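Local structure of importin subunit beta-1 (Saccharomyces cerevisiae, 5OWU) at residues L69-D73 with S74-Q78; A121-D124 with I125-H129; E264-L267 with Y268-I272; P692-R695 with R696-P700. The protein carries proteins into the nucleus together with importin alpha, which binds the classical nuclear localization signal of the cargo. All blocks are in the same frame, centred on the assembly; numbering follows the deposited sequence. Where two conformers were deposited one is given.

All four contacts are local, within one continuous run of chain each, and sit in an all-helical solenoid of HEAT repeats. Contacts 1 and 4 lie at the surface, where a loop turns into a helix: helix 74-87 and helix 698-713. Charged and polar side chains do much of the work there. Contacts 2 and 3 lie on helices, 109-126 and 260-274. Contact 2 is buried and contact 3 partly so, and both rest mainly on backbone bonds and apolar packing, plus a threonine hydroxyl bond in contact 3. Contacts 1 and 2 touch, since Leu69 and Val70 pack on Ala121 and Ile122. Contacts 3 and 4 lie on opposite sides of the chain's centre, their centres about 50 Å apart.

Contact 1 of 4, residues L69-D73 with S74-Q78; sequences LVSKD and SVKTQ
The backbone turns from loop into helix at Asp73, and Thr77 N closes the first turn on Asp73 O at 2.8 Å. Thr77 OG1 gives a second bond to Asp73 O, 3.0 Å long and from 42° above the carbonyl plane. Two donors of one residue therefore grip this carbonyl. The Asp73 side chain is the N-cap of helix 74-87. With CG anti to the backbone N (chi1 170°), the carboxylate folds forward over the first turn. Asp73 OD1 accepts from Val75 N at 2.9 Å, with the donor well above the carboxylate plane. Asp73 OD2 takes a weak bond from Lys76 N at 3.2 Å. The Lys76 chain passes obliquely across the carboxylate, with CG 3.1 Å from Asp73 OD2. Lys76 NZ lies 4.3 Å from Asp73 OD2, too far for a salt bridge. Ser71 OG packs against Lys76 CB at 3.6 Å. A water donates to both Leu69 O and Thr77 O, tying the loop to the helix, and Leu69 is anchored on Leu118 of helix 109-126. Without the carboxylate, as with an alanine here, Val75 N and Lys76 N would probably lose their cap and the first turn fray. The carboxylate takes up backbone N-H groups at the helix start, and its negative charge is likely to be favoured by the helix dipole and by the nearby lysine.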
loop_
_atom_site.group_PDB
_atom_site.type_symbol
_atom_site.label_atom_id
_atom_site.label_comp_id
_atom_site.label_asym_id
_atom_site.label_seq_id
_atom_site.Cartn_x
_atom_site.Cartn_y
_atom_site.Cartn_z
ATOM N N LEU A 69 13.135 -13.280 21.248
ATOM C CA LEU A 69 12.077 -14.263 21.431
ATOM C C LEU A 69 10.991 -14.194 20.369
ATOM O O LEU A 69 10.380 -15.221 20.063
ATOM C CB LEU A 69 11.433 -14.094 22.818
ATOM C CG LEU A 69 12.308 -14.462 24.017
ATOM C CD1 LEU A 69 11.610 -14.119 25.324
ATOM C CD2 LEU A 69 12.683 -15.932 23.988
ATOM N N VAL A 70 10.746 -13.021 19.791
ATOM C CA VAL A 70 9.784 -12.870 18.710
ATOM C C VAL A 70 10.426 -12.034 17.618
ATOM O O VAL A 70 11.346 -11.252 17.860
ATOM C CB VAL A 70 8.463 -12.224 19.178
ATOM C CG1 VAL A 70 7.696 -13.182 20.075
ATOM C CG2 VAL A 70 8.740 -10.902 19.898
ATOM N N SER A 71 9.926 -12.219 16.400
ATOM C CA SER A 71 10.423 -11.505 15.236
ATOM C C SER A 71 9.274 -11.322 14.259
ATOM O O SER A 71 8.245 -11.997 14.347
ATOM C CB SER A 71 11.578 -12.257 14.566
ATOM O OG SER A 71 11.985 -11.616 13.373
ATOM N N LYS A 72 9.454 -10.392 13.324
ATOM C CA LYS A 72 8.529 -10.307 12.201
ATOM C C LYS A 72 8.775 -11.450 11.226
ATOM O O LYS A 72 7.833 -12.118 10.784
ATOM C CB LYS A 72 8.665 -8.955 11.501
ATOM C CG LYS A 72 7.958 -7.809 12.222
ATOM C CD LYS A 72 7.856 -6.562 11.346
ATOM C CE LYS A 72 6.841 -6.741 10.217
ATOM N NZ LYS A 72 6.764 -5.547 9.333
ATOM N N ASP A 73 10.039 -11.702 10.896
ATOM C CA ASP A 73 10.381 -12.822 10.032
ATOM C C ASP A 73 9.882 -14.128 10.645
ATOM O O ASP A 73 10.196 -14.452 11.794
ATOM C CB ASP A 73 11.893 -12.864 9.815
ATOM C CG ASP A 73 12.353 -14.137 9.133
ATOM O OD1 ASP A 73 11.533 -14.783 8.445
ATOM O OD2 ASP A 73 13.543 -14.490 9.281
ATOM N N SER A 74 9.095 -14.877 9.870
ATOM C CA SER A 74 8.528 -16.121 10.376
ATOM C C SER A 74 9.613 -17.154 10.660
ATOM O O SER A 74 9.520 -17.911 11.638
ATOM C CB SER A 74 7.513 -16.666 9.374
ATOM O OG SER A 74 6.539 -15.683 9.066
ATOM N N VAL A 75 10.649 -17.207 9.819
ATOM C CA VAL A 75 11.737 -18.159 10.036
ATOM C C VAL A 75 12.447 -17.852 11.351
ATOM O O VAL A 75 12.684 -18.744 12.177
ATOM C CB VAL A 75 12.711 -18.140 8.843
ATOM C CG1 VAL A 75 13.876 -19.094 9.074
ATOM C CG2 VAL A 75 11.982 -18.505 7.555
ATOM N N LYS A 76 12.791 -16.580 11.562
ATOM C CA LYS A 76 13.385 -16.169 12.830
ATOM C C LYS A 76 12.450 -16.463 13.995
ATOM O O LYS A 76 12.891 -16.910 15.056
ATOM C CB LYS A 76 13.734 -14.680 12.790
ATOM C CG LYS A 76 14.979 -14.339 11.976
ATOM C CD LYS A 76 16.255 -14.712 12.715
ATOM C CE LYS A 76 17.492 -14.502 11.848
ATOM N NZ LYS A 76 17.503 -15.390 10.648
ATOM N N THR A 77 11.153 -16.204 13.822
ATOM C CA THR A 77 10.180 -16.547 14.852
ATOM C C THR A 77 10.321 -18.006 15.272
ATOM O O THR A 77 10.423 -18.314 16.466
ATOM C CB THR A 77 8.762 -16.256 14.343
ATOM O OG1 THR A 77 8.545 -14.841 14.325
ATOM C CG2 THR A 77 7.695 -16.909 15.225
ATOM N N GLN A 78 10.335 -18.920 14.294
ATOM C CA GLN A 78 10.445 -20.346 14.602
ATOM C C GLN A 78 11.767 -20.679 15.290
ATOM O O GLN A 78 11.798 -21.467 16.249
ATOM C CB GLN A 78 10.297 -21.165 13.318
ATOM C CG GLN A 78 10.238 -22.676 13.522
ATOM C CD GLN A 78 8.938 -23.138 14.161
ATOM O OE1 GLN A 78 8.185 -22.342 14.725
ATOM N NE2 GLN A 78 8.665 -24.436 14.066
HETATM O O HOH W 1 9.155 -16.944 18.526
#

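Contact 2 of 4, residues A121-D124 with I125-H129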
loop_
_atom_site.group_PDB
_atom_site.type_symbol
_atom_site.label_atom_id
_atom_site.label_comp_id
_atom_site.label_asym_id
_atom_site.label_seq_id
_atom_site.Cartn_x
_atom_site.Cartn_y
_atom_site.Cartn_z
ATOM N N ALA A 121 5.860 -12.025 24.532
ATOM C CA ALA A 121 6.735 -12.835 23.678
ATOM C C ALA A 121 6.820 -14.280 24.171
ATOM O O ALA A 121 6.700 -15.242 23.389
ATOM C CB ALA A 121 8.129 -12.209 23.629
ATOM N N ILE A 122 7.030 -14.452 25.477
ATOM C CA ILE A 122 7.120 -15.800 26.024
ATOM C C ILE A 122 5.801 -16.535 25.816
ATOM O O ILE A 122 5.778 -17.690 25.383
ATOM C CB ILE A 122 7.517 -15.753 27.510
ATOM C CG1 ILE A 122 8.932 -15.180 27.663
ATOM C CG2 ILE A 122 7.449 -17.151 28.136
ATOM C CD1 ILE A 122 9.251 -14.723 29.074
ATOM N N ALA A 123 4.683 -15.869 26.119
ATOM C CA ALA A 123 3.369 -16.478 25.933
ATOM C C ALA A 123 3.156 -16.887 24.487
ATOM O O ALA A 123 2.614 -17.960 24.213
ATOM C CB ALA A 123 2.265 -15.509 26.370
ATOM N N ASP A 124 3.558 -16.031 23.547
ATOM C CA ASP A 124 3.412 -16.369 22.140
ATOM C C ASP A 124 4.185 -17.628 21.798
ATOM O O ASP A 124 3.799 -18.355 20.876
ATOM C CB ASP A 124 3.875 -15.209 21.263
ATOM C CG ASP A 124 2.824 -14.113 21.145
ATOM O OD1 ASP A 124 1.666 -14.354 21.526
ATOM O OD2 ASP A 124 3.154 -13.012 20.669
ATOM N N ILE A 125 5.271 -17.912 22.518
ATOM C CA ILE A 125 5.949 -19.187 22.293
ATOM C C ILE A 125 5.223 -20.334 22.993
ATOM O O ILE A 125 4.992 -21.389 22.399
ATOM C CB ILE A 125 7.412 -19.104 22.747
ATOM C CG1 ILE A 125 8.187 -18.165 21.829
ATOM C CG2 ILE A 125 8.053 -20.502 22.732
ATOM C CD1 ILE A 125 9.461 -17.628 22.450
ATOM N N GLU A 126 4.866 -20.162 24.263
ATOM C CA GLU A 126 4.477 -21.299 25.090
ATOM C C GLU A 126 2.999 -21.674 24.981
ATOM O O GLU A 126 2.672 -22.864 24.960
ATOM C CB GLU A 126 4.827 -21.017 26.547
ATOM C CG GLU A 126 6.346 -20.883 26.788
ATOM C CD GLU A 126 6.746 -21.208 28.213
ATOM O OE1 GLU A 126 5.853 -21.305 29.084
ATOM O OE2 GLU A 126 7.959 -21.370 28.466
ATOM N N LEU A 127 2.090 -20.702 24.935
ATOM C CA LEU A 127 0.668 -21.039 24.927
ATOM C C LEU A 127 0.296 -21.954 23.770
ATOM O O LEU A 127 -0.457 -22.919 23.999
ATOM C CB LEU A 127 -0.184 -19.760 24.904
ATOM C CG LEU A 127 -0.127 -18.864 26.145
ATOM C CD1 LEU A 127 -0.999 -17.635 25.950
ATOM C CD2 LEU A 127 -0.552 -19.606 27.393
ATOM N N PRO A 128 0.769 -21.737 22.542
ATOM C CA PRO A 128 0.478 -22.703 21.467
ATOM C C PRO A 128 0.991 -24.106 21.752
ATOM O O PRO A 128 0.517 -25.062 21.129
ATOM C CB PRO A 128 1.177 -22.089 20.246
ATOM C CG PRO A 128 1.314 -20.641 20.573
ATOM C CD PRO A 128 1.516 -20.569 22.049
ATOM N N HIS A 129 1.949 -24.265 22.665
ATOM C CA HIS A 129 2.447 -25.577 23.055
ATOM C C HIS A 129 1.818 -26.069 24.360
ATOM O O HIS A 129 2.401 -26.920 25.043
ATOM C CB HIS A 129 3.971 -25.541 23.181
ATOM C CG HIS A 129 4.688 -25.344 21.878
ATOM N ND1 HIS A 129 4.832 -24.110 21.283
ATOM C CD2 HIS A 129 5.313 -26.227 21.063
ATOM C CE1 HIS A 129 5.507 -24.242 20.154
ATOM N NE2 HIS A 129 5.809 -25.517 19.996
#
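Leu127 lies over Ala123 one turn earlier, near the end of helix 109-126 in HEAT repeat 3. Leu127 CB is 3.4 Å from Ala123 O, the same oxygen that accepts from Leu127 N at 2.9 Å. Its CG stays beside that oxygen and also comes near Ala123 CB. A chi1 of -66°, which sets CG opposite the carbonyl carbon, brings the isobutyl group back toward Ala123. Leu127 CD1 then ends against Ala123 CB at 3.9 Å. Met162 of helix 149-165 packs on both residues. Replacing Leu127 by an alanine is likely to open a gap beside Ala123 CB and cost Met162 apolar surface. On another side of the helix, Ile122 and Glu126 run side by side and point the same way. Ile122 CG2 touches Glu126 CG at 4.1 Å. The Glu126 carboxylate reaches beyond this pair to a salt bridge with Lys97 and a hydrogen bond from Trp84. Further along, Pro128 CD rests 3.4 Å from Asp124 O, and His129 ND1 donates to Ile125 O at 2.9 Å. Ala123 and Leu127 together give Met162 an apolar surface, while the buried carboxylate is bonded by Lys97 and Trp84, and the lysine probably balances its charge.

Contact 3 of 4, residues E264-L267 with Y268-I272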
loop_
_atom_site.group_PDB
_atom_site.type_symbol
_atom_site.label_atom_id
_atom_site.label_comp_id
_atom_site.label_asym_id
_atom_site.label_seq_id
_atom_site.Cartn_x
_atom_site.Cartn_y
_atom_site.Cartn_z
ATOM N N GLU A 264 -29.546 -4.415 12.676
ATOM C CA GLU A 264 -30.987 -4.193 12.740
ATOM C C GLU A 264 -31.413 -3.710 14.117
ATOM O O GLU A 264 -32.209 -2.772 14.238
ATOM C CB GLU A 264 -31.734 -5.476 12.379
ATOM C CG GLU A 264 -31.701 -5.807 10.911
ATOM C CD GLU A 264 -32.333 -7.141 10.607
ATOM O OE1 GLU A 264 -32.506 -7.946 11.542
ATOM O OE2 GLU A 264 -32.647 -7.383 9.431
ATOM N N GLN A 265 -30.889 -4.337 15.171
ATOM C CA GLN A 265 -31.436 -4.126 16.504
ATOM C C GLN A 265 -30.899 -2.880 17.192
ATOM O O GLN A 265 -31.542 -2.396 18.132
ATOM C CB GLN A 265 -31.163 -5.351 17.373
ATOM C CG GLN A 265 -31.857 -6.613 16.873
ATOM C CD GLN A 265 -31.439 -7.849 17.644
ATOM O OE1 GLN A 265 -30.981 -7.759 18.785
ATOM N NE2 GLN A 265 -31.587 -9.013 17.021
ATOM N N ALA A 266 -29.758 -2.335 16.759
ATOM C CA ALA A 266 -29.200 -1.194 17.483
ATOM C C ALA A 266 -28.248 -0.313 16.684
ATOM O O ALA A 266 -28.392 0.911 16.686
ATOM C CB ALA A 266 -28.471 -1.683 18.735
ATOM N N LEU A 267 -27.255 -0.907 16.020
ATOM C CA LEU A 267 -26.145 -0.101 15.521
ATOM C C LEU A 267 -26.581 0.857 14.418
ATOM O O LEU A 267 -26.043 1.965 14.298
ATOM C CB LEU A 267 -25.026 -1.016 15.038
ATOM C CG LEU A 267 -24.082 -1.582 16.110
ATOM C CD1 LEU A 267 -23.006 -2.491 15.516
ATOM C CD2 LEU A 267 -23.420 -0.467 16.897
ATOM N N TYR A 268 -27.545 0.455 13.594
ATOM C CA TYR A 268 -28.065 1.355 12.570
ATOM C C TYR A 268 -28.572 2.655 13.194
ATOM O O TYR A 268 -28.114 3.759 12.856
ATOM C CB TYR A 268 -29.163 0.624 11.791
ATOM C CG TYR A 268 -30.153 1.510 11.087
ATOM C CD1 TYR A 268 -31.282 1.975 11.751
ATOM C CD2 TYR A 268 -29.982 1.864 9.751
ATOM C CE1 TYR A 268 -32.198 2.770 11.122
ATOM C CE2 TYR A 268 -30.902 2.668 9.114
ATOM C CZ TYR A 268 -32.007 3.115 9.810
ATOM O OH TYR A 268 -32.940 3.911 9.195
ATOM N N ALA A 269 -29.503 2.528 14.141
ATOM C CA ALA A 269 -30.065 3.698 14.805
ATOM C C ALA A 269 -28.989 4.483 15.551
ATOM O O ALA A 269 -28.904 5.709 15.425
ATOM C CB ALA A 269 -31.177 3.259 15.758
ATOM N N LEU A 270 -28.149 3.788 16.324
ATOM C CA LEU A 270 -27.145 4.467 17.146
ATOM C C LEU A 270 -26.181 5.288 16.289
ATOM O O LEU A 270 -25.964 6.485 16.537
ATOM C CB LEU A 270 -26.369 3.443 17.978
ATOM C CG LEU A 270 -27.129 2.643 19.048
ATOM C CD1 LEU A 270 -26.197 1.646 19.707
ATOM C CD2 LEU A 270 -27.744 3.557 20.092
ATOM N N THR A 271 -25.583 4.656 15.277
ATOM C CA THR A 271 -24.568 5.349 14.490
ATOM C C THR A 271 -25.184 6.470 13.671
ATOM O O THR A 271 -24.584 7.545 13.526
ATOM C CB THR A 271 -23.821 4.359 13.590
ATOM O OG1 THR A 271 -24.710 3.793 12.620
ATOM C CG2 THR A 271 -23.196 3.250 14.426
ATOM N N ILE A 272 -26.395 6.251 13.144
ATOM C CA ILE A 272 -27.065 7.327 12.423
ATOM C C ILE A 272 -27.320 8.505 13.352
ATOM O O ILE A 272 -27.167 9.669 12.962
ATOM C CB ILE A 272 -28.369 6.820 11.782
ATOM C CG1 ILE A 272 -28.023 5.906 10.602
ATOM C CG2 ILE A 272 -29.237 7.994 11.327
ATOM C CD1 ILE A 272 -29.219 5.322 9.883
HETATM O O HOH W 2 -30.936 -0.222 14.498
#
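Thr271 meets the oxygen end of the Leu267 carbonyl and holds it with two bonds. Its OG1 and its N reach Leu267 O from opposite faces of the carbonyl plane, OG1 at 2.8 Å and N at 2.9 Å. The torsion that allows this sets OG1 between the backbone N and the carbonyl carbon (chi1 65°). The methyl CG2 flanks the same oxygen. Thr271 OG1 also bonds to Trp290 of helix 280-306. The Leu267 side chain leaves the backbone away from residues 268-272 and is buried against Leu248, Met226 and Phe289. These lie on three helices of the solenoid, which Leu267 joins to helix 260-274, the first of HEAT repeat 7. Leu270 leans back over Ala266. Leu270 CG lies 3.2 Å from Ala266 O, and Leu270 CD1 meets Ala266 CB at 4.1 Å. Leu270 N bonds to the same oxygen. Before it, the helix widens into a pi-type turn, and a water accepts from Ala269 N at 3.1 Å near Glu264 O. The Tyr268 ring carries Ile272 CD1 on one face, 3.2 Å above its plane and offset toward the rim. A chain of another protein packs on Ala266 and Tyr268.

Contact 4 of 4, residues P692-R695 with R696-P700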
loop_
_atom_site.group_PDB
_atom_site.type_symbol
_atom_site.label_atom_id
_atom_site.label_comp_id
_atom_site.label_asym_id
_atom_site.label_seq_id
_atom_site.Cartn_x
_atom_site.Cartn_y
_atom_site.Cartn_z
ATOM N N PRO A 692 25.097 -8.113 0.207
ATOM C CA PRO A 692 24.087 -8.053 1.280
ATOM C C PRO A 692 23.583 -6.650 1.569
ATOM O O PRO A 692 22.444 -6.499 2.026
ATOM C CB PRO A 692 24.822 -8.648 2.489
ATOM C CG PRO A 692 25.882 -9.507 1.899
ATOM C CD PRO A 692 26.321 -8.802 0.652
ATOM N N ASN A 693 24.386 -5.619 1.326
ATOM C CA ASN A 693 23.913 -4.248 1.520
ATOM C C ASN A 693 22.947 -3.795 0.432
ATOM O O ASN A 693 22.622 -2.600 0.395
ATOM C CB ASN A 693 25.099 -3.282 1.581
ATOM C CG ASN A 693 25.879 -3.393 2.878
ATOM O OD1 ASN A 693 25.449 -4.056 3.824
ATOM N ND2 ASN A 693 27.027 -2.729 2.933
ATOM N N ALA A 694 22.472 -4.677 -0.444
ATOM C CA ALA A 694 21.590 -4.273 -1.529
ATOM C C ALA A 694 20.171 -4.073 -1.019
ATOM O O ALA A 694 19.631 -4.928 -0.311
ATOM C CB ALA A 694 21.593 -5.322 -2.640
ATOM N N ARG A 695 19.568 -2.946 -1.387
ATOM C CA ARG A 695 18.161 -2.734 -1.090
ATOM C C ARG A 695 17.327 -3.816 -1.766
ATOM O O ARG A 695 17.742 -4.435 -2.748
ATOM C CB ARG A 695 17.709 -1.348 -1.549
ATOM C CG ARG A 695 17.815 -1.106 -3.053
ATOM C CD ARG A 695 16.844 -0.029 -3.500
ATOM N NE ARG A 695 16.869 1.136 -2.621
ATOM C CZ ARG A 695 15.870 2.004 -2.496
ATOM N NH1 ARG A 695 14.746 1.843 -3.187
ATOM N NH2 ARG A 695 15.991 3.034 -1.672
ATOM N N ARG A 696 16.133 -4.049 -1.221
ATOM C CA ARG A 696 15.305 -5.136 -1.731
ATOM C C ARG A 696 14.920 -4.899 -3.189
ATOM O O ARG A 696 14.985 -5.819 -4.014
ATOM C CB ARG A 696 14.066 -5.305 -0.846
ATOM C CG ARG A 696 13.111 -4.119 -0.831
ATOM C CD ARG A 696 11.829 -4.431 -0.061
ATOM N NE ARG A 696 12.072 -4.773 1.343
ATOM C CZ ARG A 696 11.982 -5.994 1.869
ATOM N NH1 ARG A 696 11.646 -7.042 1.128
ATOM N NH2 ARG A 696 12.229 -6.170 3.160
ATOM N N GLU A 697 14.569 -3.656 -3.536
ATOM C CA GLU A 697 14.096 -3.353 -4.884
ATOM C C GLU A 697 15.123 -3.701 -5.956
ATOM O O GLU A 697 14.759 -3.804 -7.131
ATOM C CB GLU A 697 13.724 -1.872 -5.005
ATOM C CG GLU A 697 12.520 -1.434 -4.167
ATOM C CD GLU A 697 12.861 -1.169 -2.706
ATOM O OE1 GLU A 697 14.057 -1.010 -2.384
ATOM O OE2 GLU A 697 11.931 -1.121 -1.875
ATOM N N LEU A 698 16.392 -3.881 -5.584
ATOM C CA LEU A 698 17.409 -4.219 -6.574
ATOM C C LEU A 698 17.211 -5.630 -7.103
ATOM O O LEU A 698 17.370 -5.874 -8.306
ATOM C CB LEU A 698 18.804 -4.058 -5.973
ATOM C CG LEU A 698 19.954 -4.160 -6.982
ATOM C CD1 LEU A 698 20.013 -2.924 -7.868
ATOM C CD2 LEU A 698 21.284 -4.378 -6.282
ATOM N N LYS A 699 16.843 -6.566 -6.230
ATOM C CA LYS A 699 16.735 -7.961 -6.657
ATOM C C LYS A 699 15.798 -8.135 -7.849
ATOM O O LYS A 699 16.228 -8.708 -8.865
ATOM C CB LYS A 699 16.307 -8.825 -5.465
ATOM C CG LYS A 699 15.918 -10.249 -5.813
ATOM C CD LYS A 699 16.144 -11.192 -4.631
ATOM C CE LYS A 699 15.157 -12.347 -4.638
ATOM N NZ LYS A 699 15.613 -13.506 -3.811
ATOM N N PRO A 700 14.542 -7.684 -7.811
ATOM C CA PRO A 700 13.689 -7.858 -9.001
ATOM C C PRO A 700 14.251 -7.192 -10.249
ATOM O O PRO A 700 14.266 -7.808 -11.326
ATOM C CB PRO A 700 12.347 -7.245 -8.565
ATOM C CG PRO A 700 12.649 -6.437 -7.338
ATOM C CD PRO A 700 13.805 -7.098 -6.680
HETATM O O HOH W 3 18.038 -6.787 -3.363
#
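The guanidinium of Arg695 and the carboxylate of Glu697 form a salt bridge, with their planes turned 52° against each other. Arg695 NH1 reaches Glu697 OE1 at 3.0 Å, and the oxygen comes at the guanidinium obliquely. The same oxygen lies 3.2 Å from Arg695 CD, against the aliphatic part of the chain. Arg695 gets there by a bend: CG sits between the backbone N and the carbonyl carbon, and the chain turns again at chi3, 46°. Glu697 bends at chi2 to meet it, and the two side chains cross. The guanidinium has a second partner, as Arg695 NE donates to Asp652 O. A third flat group, the guanidinium of Arg696, takes part in a cation-pi contact with Tyr746 of helix 741-764. The run lies within HEAT repeat 16, where the loop after helix 675-689 passes into helix 698-713. Here the backbone bonds link residues three apart. Leu698 N bonds to Arg695 O at 3.2 Å. Lys699 N bonds to Arg696 O at 3.0 Å. On the apolar side, Leu698 CD2 packs on Ala694 CB at 3.8 Å. Leu698 also meets Val651 and Ile657, the latter on helix 655-669. Glu697 packs on the same Ile657.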